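Local coordinates for aldose 1-epimerase (PDB 1LUR), which probably interconverts the alpha and beta anomers of aldose sugars such as galactose, at residues G71-R76 with A309-D314; P304-A309 with P317-R322; N79-L82 with K87-T90. All coordinates share one frame; numbering follows the deposited sequence.

Contact 1. Residues G71-R76 with A309-D314; sequences GRVANR and AAPNFD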
loop_
_atom_site.group_PDB
_atom_site.type_symbol
_atom_site.label_atom_id
_atom_site.label_comp_id
_atom_site.label_asym_id
_atom_site.label_seq_id
_atom_site.Cartn_x
_atom_site.Cartn_y
_atom_site.Cartn_z
ATOM N N GLY A 71 -6.186 -1.526 -6.568
ATOM C CA GLY A 71 -7.612 -1.237 -6.652
ATOM C C GLY A 71 -8.255 -2.209 -7.636
ATOM O O GLY A 71 -7.532 -3.018 -8.228
ATOM N N ARG A 72 -9.569 -2.124 -7.866
ATOM C CA ARG A 72 -10.436 -1.136 -7.227
ATOM C C ARG A 72 -10.730 -1.373 -5.761
ATOM O O ARG A 72 -11.248 -0.490 -5.080
ATOM C CB ARG A 72 -11.751 -0.997 -7.997
ATOM C CG ARG A 72 -11.599 -0.193 -9.290
ATOM C CD ARG A 72 -12.935 0.241 -9.842
ATOM N NE ARG A 72 -13.612 -0.827 -10.569
ATOM C CZ ARG A 72 -14.908 -0.827 -10.846
ATOM N NH1 ARG A 72 -15.677 0.183 -10.444
ATOM N NH2 ARG A 72 -15.436 -1.831 -11.534
ATOM N N VAL A 73 -10.429 -2.571 -5.277
ATOM C CA VAL A 73 -10.663 -2.884 -3.880
ATOM C C VAL A 73 -9.427 -3.616 -3.391
ATOM O O VAL A 73 -9.147 -4.746 -3.804
ATOM C CB VAL A 73 -11.903 -3.762 -3.670
ATOM C CG1 VAL A 73 -11.993 -4.183 -2.206
ATOM C CG2 VAL A 73 -13.151 -2.988 -4.074
ATOM N N ALA A 74 -8.670 -2.947 -2.531
ATOM C CA ALA A 74 -7.459 -3.524 -1.986
ATOM C C ALA A 74 -7.752 -4.734 -1.119
ATOM O O ALA A 74 -8.768 -4.801 -0.418
ATOM C CB ALA A 74 -6.696 -2.480 -1.180
ATOM N N ASN A 75 -6.834 -5.686 -1.174
ATOM C CA ASN A 75 -6.933 -6.919 -0.417
ATOM C C ASN A 75 -8.043 -7.833 -0.911
ATOM O O ASN A 75 -8.401 -7.816 -2.089
ATOM C CB ASN A 75 -7.086 -6.633 1.084
ATOM C CG ASN A 75 -6.471 -7.725 1.946
ATOM O OD1 ASN A 75 -7.118 -8.723 2.266
ATOM N ND2 ASN A 75 -5.201 -7.546 2.313
ATOM N N ARG A 76 -8.624 -8.593 0.004
ATOM C CA ARG A 76 -9.670 -9.531 -0.354
ATOM C C ARG A 76 -11.154 -9.270 -0.237
ATOM O O ARG A 76 -11.620 -8.566 0.652
ATOM C CB ARG A 76 -9.393 -10.835 0.394
ATOM C CG ARG A 76 -7.949 -11.310 0.281
ATOM C CD ARG A 76 -7.671 -12.487 1.207
ATOM N NE ARG A 76 -6.319 -13.001 1.019
ATOM C CZ ARG A 76 -5.212 -12.346 1.362
ATOM N NH1 ARG A 76 -5.291 -11.145 1.918
ATOM N NH2 ARG A 76 -4.024 -12.889 1.142
ATOM N N ALA A 309 -11.752 -6.482 3.175
ATOM C CA ALA A 309 -13.057 -7.153 3.117
ATOM C C ALA A 309 -14.224 -6.264 3.542
ATOM O O ALA A 309 -15.292 -6.769 3.893
ATOM C CB ALA A 309 -13.044 -8.427 3.974
ATOM N N ALA A 310 -14.030 -4.947 3.508
ATOM C CA ALA A 310 -15.090 -4.017 3.893
ATOM C C ALA A 310 -16.382 -4.291 3.107
ATOM O O ALA A 310 -17.483 -4.232 3.664
ATOM C CB ALA A 310 -14.632 -2.583 3.664
ATOM N N PRO A 311 -16.265 -4.589 1.804
ATOM C CA PRO A 311 -17.461 -4.862 1.001
ATOM C C PRO A 311 -18.272 -6.063 1.490
ATOM O O PRO A 311 -19.439 -6.204 1.119
ATOM C CB PRO A 311 -16.893 -5.098 -0.397
ATOM C CG PRO A 311 -15.666 -4.248 -0.418
ATOM C CD PRO A 311 -15.067 -4.530 0.941
ATOM N N ASN A 312 -17.653 -6.908 2.319
ATOM C CA ASN A 312 -18.302 -8.109 2.863
ATOM C C ASN A 312 -18.890 -7.967 4.263
ATOM O O ASN A 312 -19.690 -8.800 4.698
ATOM C CB ASN A 312 -17.311 -9.276 2.886
ATOM C CG ASN A 312 -16.803 -9.632 1.510
ATOM O OD1 ASN A 312 -15.646 -9.385 1.180
ATOM N ND2 ASN A 312 -17.674 -10.213 0.693
ATOM N N PHE A 313 -18.485 -6.932 4.981
ATOM C CA PHE A 313 -18.991 -6.721 6.332
ATOM C C PHE A 313 -19.546 -5.311 6.454
ATOM O O PHE A 313 -18.804 -4.333 6.344
ATOM C CB PHE A 313 -17.864 -6.964 7.339
ATOM C CG PHE A 313 -17.252 -8.337 7.239
ATOM C CD1 PHE A 313 -16.075 -8.546 6.523
ATOM C CD2 PHE A 313 -17.879 -9.436 7.825
ATOM C CE1 PHE A 313 -15.534 -9.824 6.393
ATOM C CE2 PHE A 313 -17.344 -10.718 7.696
ATOM C CZ PHE A 313 -16.170 -10.911 6.980
ATOM N N ASP A 314 -20.853 -5.206 6.682
ATOM C CA ASP A 314 -21.476 -3.894 6.800
ATOM C C ASP A 314 -21.100 -3.081 8.028
ATOM O O ASP A 314 -21.451 -1.901 8.105
ATOM C CB ASP A 314 -23.000 -4.000 6.690
ATOM C CG ASP A 314 -23.603 -4.854 7.767
ATOM O OD1 ASP A 314 -23.263 -4.646 8.951
ATOM O OD2 ASP A 314 -24.428 -5.728 7.427
HETATM O O HOH W 1 -10.985 -5.828 0.622
#
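The chain at Arg76 comes up against Ala309, their CA atoms 5.4 Å apart, where two loops pass without forming a sheet. G71-R76 is irregular, with a cis peptide bond before Arg72 and a positive phi at Asn75. A309-D314 turns sharply at Ala309, which also has positive phi (66°), and then winds into a short 3-10 segment over residues 310-312, in which Asn312 N bonds to Ala309 O. The backbones meet through a C-H contact from Ala309 CA to Arg76 O (3.2 Å) and, more firmly, through one water. This water donates to Ala74 O at 2.7 Å and to Arg76 O at 2.8 Å, and accepts from Ala309 N at 2.7 Å, so three backbone polar groups of the two loops share a single link.

Among the side chains, Val73 and Pro311 point toward each other, CG1 of the valine meeting CG of the proline at 4.1 Å; Val73 presents CG1 because this methyl lies anti to its own backbone N (chi1 173°). The CB of Asn312 points toward the other loop, but OD1 accepts from Lys78 N and ND2 gives a weak bond to Thr81 O. On the other loop, Asn75 OD1 takes two donors from the same face of its amide, Arg76 N at 2.7 Å and, above the carbonyl plane, Arg76 NH1 at 3.1 Å. That oxygen lies close to the guanidinium plane, so the amide helps to fix how the Arg76 head is turned. Asn75 N in turn bonds to His101 ND1, while Arg72 leads off to a salt bridge with Asp133. The loop G71-R76, met here by the turn after strand 300-305, belongs to the galactose mutarotase fold and probably forms one wall of the sugar cleft, as in relatives.

Contact 2. Residues P304-A309 with P317-R322; sequences PQFHSA and PDVSLR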
loop_
_atom_site.group_PDB
_atom_site.type_symbol
_atom_site.label_atom_id
_atom_site.label_comp_id
_atom_site.label_asym_id
_atom_site.label_seq_id
_atom_site.Cartn_x
_atom_site.Cartn_y
_atom_site.Cartn_z
ATOM N N PRO A 304 -1.671 1.741 3.646
ATOM C CA PRO A 304 -2.729 2.529 4.289
ATOM C C PRO A 304 -3.965 2.239 3.444
ATOM O O PRO A 304 -3.913 2.371 2.226
ATOM C CB PRO A 304 -2.237 3.960 4.125
ATOM C CG PRO A 304 -0.738 3.799 4.198
ATOM C CD PRO A 304 -0.509 2.587 3.321
ATOM N N GLN A 305 -5.069 1.861 4.071
ATOM C CA GLN A 305 -6.280 1.547 3.301
ATOM C C GLN A 305 -7.480 1.451 4.227
ATOM O O GLN A 305 -7.367 1.685 5.431
ATOM C CB GLN A 305 -6.091 0.163 2.666
ATOM C CG GLN A 305 -5.900 -0.909 3.758
ATOM C CD GLN A 305 -5.812 -2.343 3.252
ATOM O OE1 GLN A 305 -4.890 -2.705 2.524
ATOM N NE2 GLN A 305 -6.772 -3.172 3.659
ATOM N N PHE A 306 -8.627 1.094 3.652
ATOM C CA PHE A 306 -9.849 0.936 4.425
ATOM C C PHE A 306 -9.760 -0.525 4.842
ATOM O O PHE A 306 -9.014 -1.301 4.231
ATOM C CB PHE A 306 -11.110 1.123 3.568
ATOM C CG PHE A 306 -11.439 2.548 3.268
ATOM C CD1 PHE A 306 -11.072 3.124 2.059
ATOM C CD2 PHE A 306 -12.126 3.324 4.201
ATOM C CE1 PHE A 306 -11.389 4.456 1.776
ATOM C CE2 PHE A 306 -12.447 4.650 3.933
ATOM C CZ PHE A 306 -12.082 5.220 2.722
ATOM N N HIS A 307 -10.518 -0.912 5.863
ATOM C CA HIS A 307 -10.494 -2.295 6.328
ATOM C C HIS A 307 -10.605 -3.294 5.190
ATOM O O HIS A 307 -11.406 -3.114 4.268
ATOM C CB HIS A 307 -11.656 -2.569 7.285
ATOM C CG HIS A 307 -11.657 -1.703 8.504
ATOM N ND1 HIS A 307 -11.711 -0.327 8.441
ATOM C CD2 HIS A 307 -11.644 -2.020 9.821
ATOM C CE1 HIS A 307 -11.735 0.166 9.667
ATOM N NE2 HIS A 307 -11.695 -0.841 10.522
ATOM N N SER A 308 -9.816 -4.357 5.271
ATOM C CA SER A 308 -9.841 -5.389 4.248
ATOM C C SER A 308 -11.213 -6.079 4.324
ATOM O O SER A 308 -11.777 -6.226 5.411
ATOM C CB SER A 308 -8.726 -6.401 4.505
ATOM O OG SER A 308 -7.447 -5.810 4.374
ATOM N N ALA A 309 -11.752 -6.482 3.175
ATOM C CA ALA A 309 -13.057 -7.153 3.117
ATOM C C ALA A 309 -14.224 -6.264 3.542
ATOM O O ALA A 309 -15.292 -6.769 3.893
ATOM C CB ALA A 309 -13.044 -8.427 3.974
ATOM N N PRO A 317 -16.081 -0.001 7.407
ATOM C CA PRO A 317 -16.373 1.217 6.645
ATOM C C PRO A 317 -17.050 1.003 5.293
ATOM O O PRO A 317 -16.746 0.052 4.568
ATOM C CB PRO A 317 -14.996 1.866 6.488
ATOM C CG PRO A 317 -14.285 1.442 7.715
ATOM C CD PRO A 317 -14.672 -0.023 7.835
ATOM N N ASP A 318 -17.975 1.898 4.966
ATOM C CA ASP A 318 -18.700 1.832 3.705
ATOM C C ASP A 318 -17.731 2.351 2.640
ATOM O O ASP A 318 -17.383 3.529 2.658
ATOM C CB ASP A 318 -19.927 2.749 3.771
ATOM C CG ASP A 318 -20.778 2.693 2.513
ATOM O OD1 ASP A 318 -20.250 2.345 1.432
ATOM O OD2 ASP A 318 -21.984 3.019 2.605
ATOM N N VAL A 319 -17.285 1.492 1.722
ATOM C CA VAL A 319 -16.358 1.953 0.690
ATOM C C VAL A 319 -17.015 2.193 -0.664
ATOM O O VAL A 319 -16.367 2.146 -1.704
ATOM C CB VAL A 319 -15.141 0.996 0.505
ATOM C CG1 VAL A 319 -14.323 0.944 1.787
ATOM C CG2 VAL A 319 -15.607 -0.407 0.107
ATOM N N SER A 320 -18.311 2.474 -0.657
ATOM C CA SER A 320 -18.994 2.723 -1.913
ATOM C C SER A 320 -18.565 4.092 -2.431
ATOM O O SER A 320 -18.164 4.962 -1.657
ATOM C CB SER A 320 -20.514 2.700 -1.713
ATOM O OG SER A 320 -20.922 3.717 -0.816
ATOM N N LEU A 321 -18.621 4.258 -3.745
ATOM C CA LEU A 321 -18.262 5.506 -4.412
ATOM C C LEU A 321 -19.455 5.732 -5.334
ATOM O O LEU A 321 -19.679 4.954 -6.263
ATOM C CB LEU A 321 -16.982 5.349 -5.234
ATOM C CG LEU A 321 -16.606 6.576 -6.070
ATOM C CD1 LEU A 321 -16.418 7.791 -5.147
ATOM C CD2 LEU A 321 -15.329 6.298 -6.849
ATOM N N ARG A 322 -20.221 6.790 -5.067
ATOM C CA ARG A 322 -21.400 7.097 -5.870
ATOM C C ARG A 322 -21.296 8.407 -6.649
ATOM O O ARG A 322 -20.576 9.323 -6.244
ATOM C CB ARG A 322 -22.618 7.114 -4.948
ATOM C CG ARG A 322 -22.761 5.809 -4.173
ATOM C CD ARG A 322 -23.837 5.855 -3.100
ATOM N NE ARG A 322 -23.869 4.603 -2.344
ATOM C CZ ARG A 322 -24.379 3.458 -2.796
ATOM N NH1 ARG A 322 -24.922 3.394 -4.004
ATOM N NH2 ARG A 322 -24.311 2.365 -2.049
#
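The Phe306 ring carries a methyl of Val319 over one face, and the His307 ring has Pro317 CD over one of its faces. These two aromatic residues follow strand 300-305 of a seven-stranded antiparallel sheet, in the beta-sandwich fold of the galactose mutarotases, and they receive the chain as it returns toward strand 320-321. Val319 CG1 sits 4.1 Å from the Phe306 ring centroid and 29° off its normal, a CH-pi contact, and comes nearest at Phe306 CG, 3.6 Å away. This methyl is trans to the Val319 carbonyl carbon (chi1 -63°), which carries it to the ring. Pro317 CB meets the same ring obliquely at Phe306 CD2, 3.9 Å away, and Tyr273 adds an edge-to-face partner from outside the two segments. The pyrrolidine of Pro317 crosses His307 at about a right angle, its CD closest to His307 ND1, at 3.0 Å. This packing buries ND1, which has no polar partner in the model. Gln305 NE2 reaches forward to Phe306 O at 3.0 Å, nearly along the C=O axis. Around Val319 the chain makes an Asx turn, in which Asp318 OD1 accepts from Ser320 N, at 2.9 Å, and from Ser320 OG, the hydroxyl approaching from above the carboxylate plane.

Contact 3. Residues N79-L82 with K87-T90; sequences NSTL and KQYT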
loop_
_atom_site.group_PDB
_atom_site.type_symbol
_atom_site.label_atom_id
_atom_site.label_comp_id
_atom_site.label_asym_id
_atom_site.label_seq_id
_atom_site.Cartn_x
_atom_site.Cartn_y
_atom_site.Cartn_z
ATOM N N ASN A 79 -14.549 -14.867 -0.495
ATOM C CA ASN A 79 -15.146 -15.835 -1.407
ATOM C C ASN A 79 -15.528 -15.265 -2.768
ATOM O O ASN A 79 -16.439 -15.755 -3.434
ATOM C CB ASN A 79 -16.350 -16.510 -0.747
ATOM C CG ASN A 79 -15.954 -17.293 0.507
ATOM O OD1 ASN A 79 -14.837 -17.806 0.598
ATOM N ND2 ASN A 79 -16.867 -17.395 1.465
ATOM N N SER A 80 -14.813 -14.228 -3.186
ATOM C CA SER A 80 -15.074 -13.604 -4.474
ATOM C C SER A 80 -16.530 -13.233 -4.724
ATOM O O SER A 80 -16.972 -13.218 -5.873
ATOM C CB SER A 80 -14.605 -14.533 -5.597
ATOM O OG SER A 80 -13.238 -14.874 -5.444
ATOM N N THR A 81 -17.269 -12.939 -3.660
ATOM C CA THR A 81 -18.669 -12.569 -3.802
ATOM C C THR A 81 -19.033 -11.466 -2.816
ATOM O O THR A 81 -18.515 -11.431 -1.702
ATOM C CB THR A 81 -19.599 -13.757 -3.528
ATOM O OG1 THR A 81 -19.104 -14.918 -4.210
ATOM C CG2 THR A 81 -21.012 -13.440 -4.018
ATOM N N LEU A 82 -19.920 -10.570 -3.231
ATOM C CA LEU A 82 -20.358 -9.470 -2.383
ATOM C C LEU A 82 -21.731 -9.018 -2.832
ATOM O O LEU A 82 -22.199 -9.389 -3.910
ATOM C CB LEU A 82 -19.375 -8.289 -2.460
ATOM C CG LEU A 82 -19.198 -7.560 -3.797
ATOM C CD1 LEU A 82 -20.334 -6.551 -4.014
ATOM C CD2 LEU A 82 -17.856 -6.841 -3.798
ATOM N N LYS A 87 -27.805 -6.171 -5.039
ATOM C CA LYS A 87 -27.441 -7.020 -6.160
ATOM C C LYS A 87 -26.160 -7.779 -5.847
ATOM O O LYS A 87 -25.206 -7.212 -5.316
ATOM C CB LYS A 87 -27.259 -6.150 -7.400
ATOM C CG LYS A 87 -27.140 -6.902 -8.698
ATOM C CD LYS A 87 -26.999 -5.922 -9.845
ATOM C CE LYS A 87 -26.734 -6.638 -11.153
ATOM N NZ LYS A 87 -26.352 -5.665 -12.214
ATOM N N GLN A 88 -26.134 -9.067 -6.171
ATOM C CA GLN A 88 -24.946 -9.857 -5.903
ATOM C C GLN A 88 -23.944 -9.813 -7.045
ATOM O O GLN A 88 -24.311 -9.903 -8.216
ATOM C CB GLN A 88 -25.321 -11.313 -5.606
ATOM C CG GLN A 88 -24.138 -12.145 -5.119
ATOM C CD GLN A 88 -24.553 -13.480 -4.532
ATOM O OE1 GLN A 88 -25.079 -14.340 -5.231
ATOM N NE2 GLN A 88 -24.314 -13.657 -3.235
ATOM N N TYR A 89 -22.674 -9.655 -6.695
ATOM C CA TYR A 89 -21.605 -9.606 -7.684
ATOM C C TYR A 89 -20.670 -10.753 -7.363
ATOM O O TYR A 89 -20.252 -10.923 -6.216
ATOM C CB TYR A 89 -20.862 -8.273 -7.613
ATOM C CG TYR A 89 -21.669 -7.136 -8.179
ATOM C CD1 TYR A 89 -21.509 -6.732 -9.505
ATOM C CD2 TYR A 89 -22.638 -6.505 -7.410
ATOM C CE1 TYR A 89 -22.304 -5.727 -10.047
ATOM C CE2 TYR A 89 -23.439 -5.503 -7.939
ATOM C CZ TYR A 89 -23.269 -5.120 -9.253
ATOM O OH TYR A 89 -24.079 -4.148 -9.773
ATOM N N THR A 90 -20.367 -11.554 -8.378
ATOM C CA THR A 90 -19.485 -12.699 -8.218
ATOM C C THR A 90 -18.374 -12.623 -9.242
ATOM O O THR A 90 -18.628 -12.498 -10.439
ATOM C CB THR A 90 -20.263 -13.999 -8.408
ATOM O OG1 THR A 90 -21.036 -13.914 -9.613
ATOM C CG2 THR A 90 -21.193 -14.222 -7.234
#
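Thr81 lies alongside Thr90, the two side chains pointing the same way, with Thr81 CG2 only 3.3 Å from Thr90 CG2, closer than methyls usually pack. The amide end of Gln88 crosses Thr81 at a slant, Gln88 NE2 lying 3.4 Å from Thr81 CG2. The Thr81 hydroxyl turns back along its own chain and donates to Asn79 O at 2.9 Å, from above the carbonyl plane. The strands form a beta hairpin, antiparallel and closed by a two-residue connection between strands 81-84 and 87-90; within these segments Thr81 and Thr90 form a non-hydrogen-bonded pair, Leu82 and Tyr89 a hydrogen-bonded one. Tyr89 N gives an almost straight bond to Leu82 O (2.8 Å, 174°), and Leu82 N returns one to Tyr89 O at 3.0 Å. Replacing Thr81 by alanine would probably leave Asn79 O without its hydroxyl mate and open a gap beside the methyl of Thr90. On the opposite face from the threonines, Leu82 CD1 rests 4.0 Å from Tyr89 CB; chi1 of 64° sets the leucine branch between its backbone N and carbonyl carbon. Outside the hairpin, Tyr89 packs on Pro136, while Ser80 OG bonds to Pro97 O.

Overall arrangement
Contact 1 is the buried member of the set, contact 2 is partly buried, and contact 3 is a surface hairpin with three exposed residues among the seven that touch, its centre about 24 Å from that of the chain against about 14 Å for the others. Contacts 1 and 2 both use the loop after strand 300-305 and share Ala309; their centres are about 6 Å apart, and Pro311 meets Val319 between them. Contact 1 relies on a water and backbone polar groups, contact 2 on rings and aliphatic carbons, contact 3 on strand pairing. The hairpin reaches contact 1 through Leu82 against Pro311, but stays about 8 Å from contact 2 at the nearest atoms.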